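Malonate decarboxylase subunit alpha (PDB 6MPR) forms part of malonate decarboxylase, in which it probably acts as the transferase that replaces the acetyl group on the acyl carrier protein with malonyl. Local coordinates at residues L103-E107 with R125-L129; V263-G269 with A360-G366. All coordinates share one frame; numbering follows the deposited sequence.

From the N terminus, the chain first builds a parallel sheet that includes strands 90-94, 111-116 and 136-140, and interaction 1 belongs there. It closes a short loop of 17 intervening residues, which contains strand 111-116, and joins two successive helices beside the edge of that sheet. Interaction 2 opens only later. It spans 90 residues and places strands 265-268 and 363-366 next to each other in a second, mixed sheet. The two loops follow in series, neither enclosing nor crossing the other. Their centres lie about 35 Å apart on opposite sides of the chain's centre: interaction 1 joins helices packed on the first sheet, and interaction 2 pairs two strands within the second.

Interaction 1: L103-E107 with R125-L129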
ATOM      1  N   LEU A 103      21.319   2.114 -18.268  1.00 15.47           N
ATOM      2  CA  LEU A 103      21.032   2.938 -19.425  1.00 15.96           C
ATOM      3  C   LEU A 103      21.769   2.441 -20.661  1.00 16.73           C
ATOM      4  O   LEU A 103      21.284   2.648 -21.780  1.00 15.84           O
ATOM      5  CB  LEU A 103      21.349   4.396 -19.091  1.00 14.16           C
ATOM      6  CG  LEU A 103      20.426   4.901 -17.971  1.00 20.58           C
ATOM      7  CD1 LEU A 103      20.707   6.344 -17.588  1.00 22.40           C
ATOM      8  CD2 LEU A 103      18.958   4.731 -18.353  1.00 20.44           C
ATOM      9  N   ASP A 104      22.903   1.737 -20.490  1.00 13.87           N
ATOM     10  CA  ASP A 104      23.570   1.123 -21.636  1.00 14.39           C
ATOM     11  C   ASP A 104      22.644   0.155 -22.379  1.00 14.12           C
ATOM     12  O   ASP A 104      22.777  -0.018 -23.598  1.00 16.17           O
ATOM     13  CB  ASP A 104      24.837   0.381 -21.197  1.00 22.52           C
ATOM     14  CG  ASP A 104      25.917   1.306 -20.617  1.00 31.53           C
ATOM     15  OD1 ASP A 104      25.799   2.553 -20.697  1.00 27.48           O
ATOM     16  OD2 ASP A 104      26.899   0.765 -20.061  1.00 31.96           O
ATOM     17  N   LEU A 105      21.693  -0.472 -21.672  1.00 13.48           N
ATOM     18  CA  LEU A 105      20.749  -1.373 -22.342  1.00 16.81           C
ATOM     19  C   LEU A 105      19.991  -0.669 -23.461  1.00 18.33           C
ATOM     20  O   LEU A 105      19.695  -1.273 -24.502  1.00 14.90           O
ATOM     21  CB  LEU A 105      19.748  -1.943 -21.337  1.00 13.58           C
ATOM     22  CG  LEU A 105      20.315  -2.828 -20.236  1.00 11.86           C
ATOM     23  CD1 LEU A 105      19.258  -3.065 -19.159  1.00 14.12           C
ATOM     24  CD2 LEU A 105      20.829  -4.152 -20.831  1.00 15.16           C
ATOM     25  N   PHE A 106      19.639   0.599 -23.252  1.00 15.49           N
ATOM     26  CA  PHE A 106      18.885   1.326 -24.266  1.00 16.13           C
ATOM     27  C   PHE A 106      19.793   1.827 -25.372  1.00 21.88           C
ATOM     28  O   PHE A 106      19.456   1.706 -26.556  1.00 22.22           O
ATOM     29  CB  PHE A 106      18.113   2.466 -23.604  1.00 14.67           C
ATOM     30  CG  PHE A 106      17.134   1.976 -22.562  1.00 15.18           C
ATOM     31  CD1 PHE A 106      17.537   1.759 -21.248  1.00 17.71           C
ATOM     32  CD2 PHE A 106      15.824   1.698 -22.909  1.00 11.65           C
ATOM     33  CE1 PHE A 106      16.639   1.282 -20.293  1.00 15.27           C
ATOM     34  CE2 PHE A 106      14.926   1.226 -21.973  1.00 11.75           C
ATOM     35  CZ  PHE A 106      15.336   1.019 -20.650  1.00 11.23           C
ATOM     36  N   GLU A 107      20.958   2.361 -25.011  1.00 21.01           N
ATOM     37  CA  GLU A 107      21.934   2.740 -26.027  1.00 21.37           C
ATOM     38  C   GLU A 107      22.270   1.570 -26.938  1.00 25.51           C
ATOM     39  O   GLU A 107      22.396   1.738 -28.155  1.00 23.30           O
ATOM     40  CB  GLU A 107      23.192   3.272 -25.352  1.00 23.43           C
ATOM     41  CG  GLU A 107      24.170   3.922 -26.296  1.00 38.60           C
ATOM     42  CD  GLU A 107      25.316   4.559 -25.550  1.00 48.79           C
ATOM     43  OE1 GLU A 107      25.132   4.874 -24.354  1.00 50.71           O
ATOM     44  OE2 GLU A 107      26.398   4.736 -26.150  1.00 59.88           O
ATOM     45  N   ARG A 125      21.089  11.705 -18.789  1.00 17.06           N
ATOM     46  CA  ARG A 125      21.170  10.564 -19.698  1.00 19.65           C
ATOM     47  C   ARG A 125      19.795  10.090 -20.164  1.00 15.14           C
ATOM     48  O   ARG A 125      19.618   9.791 -21.347  1.00 15.96           O
ATOM     49  CB  ARG A 125      21.931   9.420 -19.030  1.00 25.07           C
ATOM     50  CG  ARG A 125      23.367   9.287 -19.477  1.00 31.12           C
ATOM     51  CD  ARG A 125      23.895   7.894 -19.170  1.00 28.62           C
ATOM     52  NE  ARG A 125      24.087   7.099 -20.380  1.00 28.03           N
ATOM     53  CZ  ARG A 125      24.450   5.819 -20.382  1.00 28.18           C
ATOM     54  NH1 ARG A 125      24.679   5.184 -19.237  1.00 29.95           N
ATOM     55  NH2 ARG A 125      24.589   5.173 -21.531  1.00 30.73           N
ATOM     56  N   ILE A 126      18.815   9.979 -19.256  1.00 15.97           N
ATOM     57  CA  ILE A 126      17.490   9.498 -19.665  1.00 15.68           C
ATOM     58  C   ILE A 126      16.858  10.470 -20.659  1.00 15.00           C
ATOM     59  O   ILE A 126      16.331  10.065 -21.701  1.00 18.69           O
ATOM     60  CB  ILE A 126      16.587   9.267 -18.433  1.00 11.34           C
ATOM     61  CG1 ILE A 126      17.000   7.995 -17.685  1.00 17.15           C
ATOM     62  CG2 ILE A 126      15.109   9.200 -18.841  1.00  9.97           C
ATOM     63  CD1 ILE A 126      16.321   7.832 -16.322  1.00 13.98           C
ATOM     64  N   SER A 127      16.912  11.772 -20.353  1.00 12.66           N
ATOM     65  CA  SER A 127      16.415  12.780 -21.286  1.00 17.28           C
ATOM     66  C   SER A 127      17.110  12.676 -22.636  1.00 18.12           C
ATOM     67  O   SER A 127      16.472  12.832 -23.683  1.00 22.78           O
ATOM     68  CB  SER A 127      16.603  14.188 -20.716  1.00 21.38           C
ATOM     69  OG  SER A 127      15.593  14.477 -19.765  1.00 25.48           O
ATOM     70  N   GLN A 128      18.421  12.426 -22.632  1.00 17.11           N
ATOM     71  CA  GLN A 128      19.149  12.356 -23.898  1.00 21.53           C
ATOM     72  C   GLN A 128      18.772  11.100 -24.677  1.00 17.58           C
ATOM     73  O   GLN A 128      18.667  11.140 -25.909  1.00 21.75           O
ATOM     74  CB  GLN A 128      20.660  12.411 -23.647  1.00 20.80           C
ATOM     75  CG  GLN A 128      21.524  12.533 -24.914  1.00 27.46           C
ATOM     76  CD  GLN A 128      21.258  13.801 -25.727  1.00 32.60           C
ATOM     77  OE1 GLN A 128      21.057  13.736 -26.943  1.00 35.86           O
ATOM     78  NE2 GLN A 128      21.269  14.955 -25.063  1.00 28.51           N
ATOM     79  N   LEU A 129      18.555   9.978 -23.982  1.00 15.58           N
ATOM     80  CA  LEU A 129      18.143   8.759 -24.682  1.00 20.07           C
ATOM     81  C   LEU A 129      16.741   8.901 -25.261  1.00 17.40           C
ATOM     82  O   LEU A 129      16.455   8.383 -26.348  1.00 22.28           O
ATOM     83  CB  LEU A 129      18.219   7.551 -23.748  1.00 16.81           C
ATOM     84  CG  LEU A 129      19.632   7.053 -23.436  1.00 14.49           C
ATOM     85  CD1 LEU A 129      19.624   6.046 -22.290  1.00 19.75           C
ATOM     86  CD2 LEU A 129      20.304   6.481 -24.692  1.00 20.92           C
TER
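Arg-125 reaches across from its helix to meet two acids on helix 100-107, and Leu-103 packs beneath it. Both terminal nitrogens of the guanidinium converge on a single oxygen of Asp-104: NH2 to OD1 at 3.0 Å and NH1 to OD1 at 3.2 Å. Asp-104 OD1 lies close to the guanidinium plane and takes NH2 almost head-on, while NH1 comes from above the carboxylate plane, the two planes being 60° apart. A second salt bridge, Arg-125 NH2 to Glu-107 OE1, measures 2.9 Å but is weak and bent as a hydrogen bond (123° at the hydrogen). The Glu-107 carboxylate stands nearly perpendicular to the guanidinium, its chain extended with CG anti to the backbone N (chi1 -170°). The arginine would be expected to favour the ionised form of both acids.

One face of the guanidinium rests on Leu-103, whose CB sits 3.4 Å from Arg-125 NH1, toward the rim of the group. The two side chains run past each other in opposite directions, which brings Leu-103 CD1 to 3.6 Å from Arg-125 CB. The other branch, CD2, meets Ile-126 CG1 at 3.9 Å, with these side chains crossing at about a right angle. Leu-129 CD1 touches both Leu-103 CB, at 4.0 Å, and Phe-106 CB. A salt-bridge network thus lies along an apolar seam. Behind it, Arg-125 NH1 also donates to Ser-100 O, which helps fix the turn of the guanidinium.

The two helical segments run nearly parallel, their axes 10.8 Å apart at closest approach. They belong to successive helical connections between neighbouring strands of the parallel sheet, in an alpha/beta arrangement, one on each side of strand 111-116 in sequence. Phe-106 carries the apolar packing inward onto Met-92 of strand 90-94 and Leu-114 of strand 111-116, while both Phe-106 and Leu-129 touch Leu-135.

Interaction 2: V263-G269 with A360-G366; sequences VQSLNHG and AVDLFIG
The backbone N of Asp-362 is shared by two oxygens of one residue: it bonds Ser-265 OG at 2.9 Å and, weakly, Ser-265 O. The serine hydroxyl gets there by standing between its own backbone N and carbonyl carbon (chi1 54°). Asp-362 returns the grip through OD2, which takes Gln-264 N at 2.9 Å on its anti side in a fairly straight bond (164°). The other carboxylate oxygen, OD1, is held by Thr-405. The N of Ser-265, by contrast, is buried without a partner.

Beyond this junction the chains pair as parallel strands. Leu-363 O accepts from Asn-267 N, Asn-267 O from Ile-365 N, and Ile-365 O from Gly-269 N, the last at 2.8 Å and close to linear.

On one face of the sheet Asn-267 and Phe-364 lie side by side with amide and ring almost coplanar, 10° apart. Asn-267 OD1 lies at the ring edge, near its plane, 3.2 Å from Phe-364 CD1, while ND2 donates to Thr-299 O. On the other face Leu-266 CB packs against Leu-363 CD2 at 3.9 Å, and His-268 CD2 comes tightly onto Ile-365 CG2, 3.3 Å away. Tyr-258 and Glu-278 hold the two imidazole nitrogens and so fix the ring's rotation.

These two strands sit in the middle of the mixed sheet, between strands 297-299 and 429-433. Helices 244-261 and 272-287 cover the face bearing His-268 and Ile-365, and Val-152 of the second subunit packs on Ser-265 and Val-361.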
ATOM      1  N   VAL A 263       3.183  14.729  17.219  1.00 14.65           N
ATOM      2  CA  VAL A 263       3.564  13.720  16.228  1.00 14.73           C
ATOM      3  C   VAL A 263       4.250  12.558  16.936  1.00 15.06           C
ATOM      4  O   VAL A 263       5.308  12.731  17.547  1.00 16.17           O
ATOM      5  CB  VAL A 263       4.475  14.334  15.158  1.00 11.00           C
ATOM      6  CG1 VAL A 263       4.985  13.267  14.179  1.00 15.90           C
ATOM      7  CG2 VAL A 263       3.744  15.469  14.427  1.00 14.31           C
ATOM      8  N   GLN A 264       3.641  11.374  16.861  1.00 10.74           N
ATOM      9  CA  GLN A 264       4.169  10.152  17.458  1.00 11.64           C
ATOM     10  C   GLN A 264       4.948   9.290  16.484  1.00 10.05           C
ATOM     11  O   GLN A 264       5.823   8.523  16.913  1.00 12.34           O
ATOM     12  CB  GLN A 264       3.037   9.277  18.016  1.00 13.96           C
ATOM     13  CG  GLN A 264       2.090   9.961  18.962  1.00 15.86           C
ATOM     14  CD  GLN A 264       2.815  10.486  20.168  1.00 18.26           C
ATOM     15  OE1 GLN A 264       3.414   9.719  20.923  1.00 22.42           O
ATOM     16  NE2 GLN A 264       2.788  11.809  20.349  1.00 18.25           N
ATOM     17  N   SER A 265       4.613   9.353  15.195  1.00 10.08           N
ATOM     18  CA  SER A 265       5.169   8.447  14.195  1.00 11.39           C
ATOM     19  C   SER A 265       5.471   9.233  12.930  1.00 11.13           C
ATOM     20  O   SER A 265       4.745  10.170  12.587  1.00 12.23           O
ATOM     21  CB  SER A 265       4.196   7.302  13.887  1.00 11.12           C
ATOM     22  OG  SER A 265       2.925   7.798  13.512  1.00 14.28           O
ATOM     23  N   LEU A 266       6.543   8.854  12.232  1.00  8.78           N
ATOM     24  CA  LEU A 266       6.967   9.701  11.122  1.00  9.13           C
ATOM     25  C   LEU A 266       8.001   8.993  10.262  1.00 12.17           C
ATOM     26  O   LEU A 266       8.611   7.994  10.664  1.00 10.14           O
ATOM     27  CB  LEU A 266       7.543  11.033  11.633  1.00 12.14           C
ATOM     28  CG  LEU A 266       8.926  11.027  12.304  1.00 13.12           C
ATOM     29  CD1 LEU A 266       9.328  12.455  12.589  1.00 10.70           C
ATOM     30  CD2 LEU A 266       8.977  10.199  13.613  1.00  9.21           C
ATOM     31  N   ASN A 267       8.166   9.530   9.057  1.00 11.67           N
ATOM     32  CA  ASN A 267       9.296   9.268   8.180  1.00 10.75           C
ATOM     33  C   ASN A 267      10.041  10.574   7.911  1.00 10.56           C
ATOM     34  O   ASN A 267       9.427  11.640   7.781  1.00 12.40           O
ATOM     35  CB  ASN A 267       8.819   8.647   6.872  1.00 11.77           C
ATOM     36  CG  ASN A 267       9.913   8.564   5.812  1.00 10.98           C
ATOM     37  OD1 ASN A 267       9.930   9.358   4.863  1.00 11.98           O
ATOM     38  ND2 ASN A 267      10.811   7.580   5.947  1.00  8.74           N
ATOM     39  N   HIS A 268      11.366  10.483   7.851  1.00  8.39           N
ATOM     40  CA  HIS A 268      12.239  11.570   7.423  1.00  8.69           C
ATOM     41  C   HIS A 268      12.783  11.249   6.041  1.00  9.05           C
ATOM     42  O   HIS A 268      13.394  10.190   5.858  1.00 10.71           O
ATOM     43  CB  HIS A 268      13.449  11.743   8.343  1.00  9.90           C
ATOM     44  CG  HIS A 268      13.167  12.456   9.623  1.00 12.37           C
ATOM     45  ND1 HIS A 268      14.150  12.676  10.562  1.00 11.56           N
ATOM     46  CD2 HIS A 268      12.042  13.029  10.106  1.00 12.55           C
ATOM     47  CE1 HIS A 268      13.634  13.345  11.582  1.00 13.11           C
ATOM     48  NE2 HIS A 268      12.360  13.584  11.322  1.00 12.94           N
ATOM     49  N   GLY A 269      12.614  12.172   5.095  1.00 12.44           N
ATOM     50  CA  GLY A 269      13.422  12.128   3.883  1.00 14.32           C
ATOM     51  C   GLY A 269      14.861  12.492   4.212  1.00  9.74           C
ATOM     52  O   GLY A 269      15.119  13.471   4.919  1.00 15.78           O
ATOM     53  N   ALA A 360       0.074   4.495   8.159  1.00  7.57           N
ATOM     54  CA  ALA A 360       0.229   4.277   9.591  1.00  7.72           C
ATOM     55  C   ALA A 360       1.013   5.346  10.339  1.00 13.60           C
ATOM     56  O   ALA A 360       1.005   5.322  11.575  1.00 17.13           O
ATOM     57  CB  ALA A 360       0.896   2.916   9.852  1.00  9.14           C
ATOM     58  N   VAL A 361       1.680   6.283   9.666  1.00 11.26           N
ATOM     59  CA  VAL A 361       2.457   7.284  10.389  1.00  9.63           C
ATOM     60  C   VAL A 361       1.791   8.657  10.291  1.00  8.77           C
ATOM     61  O   VAL A 361       1.048   8.965   9.348  1.00 12.50           O
ATOM     62  CB  VAL A 361       3.933   7.372   9.941  1.00 10.96           C
ATOM     63  CG1 VAL A 361       4.618   6.001  10.038  1.00 10.04           C
ATOM     64  CG2 VAL A 361       4.064   7.980   8.562  1.00 10.76           C
ATOM     65  N   ASP A 362       2.090   9.495  11.290  1.00  8.46           N
ATOM     66  CA  ASP A 362       1.488  10.825  11.386  1.00  8.78           C
ATOM     67  C   ASP A 362       2.034  11.792  10.346  1.00 10.04           C
ATOM     68  O   ASP A 362       1.344  12.746   9.971  1.00 10.55           O
ATOM     69  CB  ASP A 362       1.767  11.449  12.761  1.00 10.94           C
ATOM     70  CG  ASP A 362       0.983  10.824  13.880  1.00 13.98           C
ATOM     71  OD1 ASP A 362      -0.066  10.187  13.634  1.00 14.95           O
ATOM     72  OD2 ASP A 362       1.409  11.023  15.042  1.00 14.17           O
ATOM     73  N   LEU A 363       3.281  11.611   9.919  1.00  9.50           N
ATOM     74  CA  LEU A 363       3.973  12.721   9.282  1.00 10.23           C
ATOM     75  C   LEU A 363       5.034  12.218   8.308  1.00 12.26           C
ATOM     76  O   LEU A 363       5.705  11.208   8.561  1.00  8.74           O
ATOM     77  CB  LEU A 363       4.615  13.635  10.342  1.00 12.23           C
ATOM     78  CG  LEU A 363       5.463  14.836   9.868  1.00  9.34           C
ATOM     79  CD1 LEU A 363       5.228  16.022  10.793  1.00 10.53           C
ATOM     80  CD2 LEU A 363       6.942  14.479   9.823  1.00  9.28           C
ATOM     81  N   PHE A 364       5.160  12.932   7.191  1.00 12.06           N
ATOM     82  CA  PHE A 364       6.328  12.895   6.333  1.00  8.28           C
ATOM     83  C   PHE A 364       6.952  14.285   6.295  1.00 10.52           C
ATOM     84  O   PHE A 364       6.244  15.297   6.300  1.00 10.80           O
ATOM     85  CB  PHE A 364       5.966  12.450   4.893  1.00  8.03           C
ATOM     86  CG  PHE A 364       7.065  12.685   3.897  1.00 13.28           C
ATOM     87  CD1 PHE A 364       8.211  11.912   3.916  1.00 11.77           C
ATOM     88  CD2 PHE A 364       6.948  13.677   2.937  1.00 12.61           C
ATOM     89  CE1 PHE A 364       9.220  12.113   3.006  1.00 13.57           C
ATOM     90  CE2 PHE A 364       7.962  13.904   2.034  1.00 17.77           C
ATOM     91  CZ  PHE A 364       9.096  13.113   2.055  1.00 17.16           C
ATOM     92  N   ILE A 365       8.280  14.335   6.272  1.00 10.76           N
ATOM     93  CA  ILE A 365       9.010  15.591   6.111  1.00  9.13           C
ATOM     94  C   ILE A 365      10.196  15.332   5.192  1.00  9.09           C
ATOM     95  O   ILE A 365      10.932  14.361   5.376  1.00 11.02           O
ATOM     96  CB  ILE A 365       9.451  16.170   7.481  1.00  9.55           C
ATOM     97  CG1 ILE A 365      10.237  17.479   7.320  1.00 11.89           C
ATOM     98  CG2 ILE A 365      10.257  15.135   8.270  1.00 11.85           C
ATOM     99  CD1 ILE A 365      10.228  18.321   8.605  1.00 11.85           C
ATOM    100  N   GLY A 366      10.368  16.174   4.185  1.00 13.26           N
ATOM    101  CA  GLY A 366      11.491  16.038   3.286  1.00 12.11           C
ATOM    102  C   GLY A 366      11.684  17.322   2.513  1.00 20.28           C
ATOM    103  O   GLY A 366      11.033  18.333   2.779  1.00 12.91           O
TER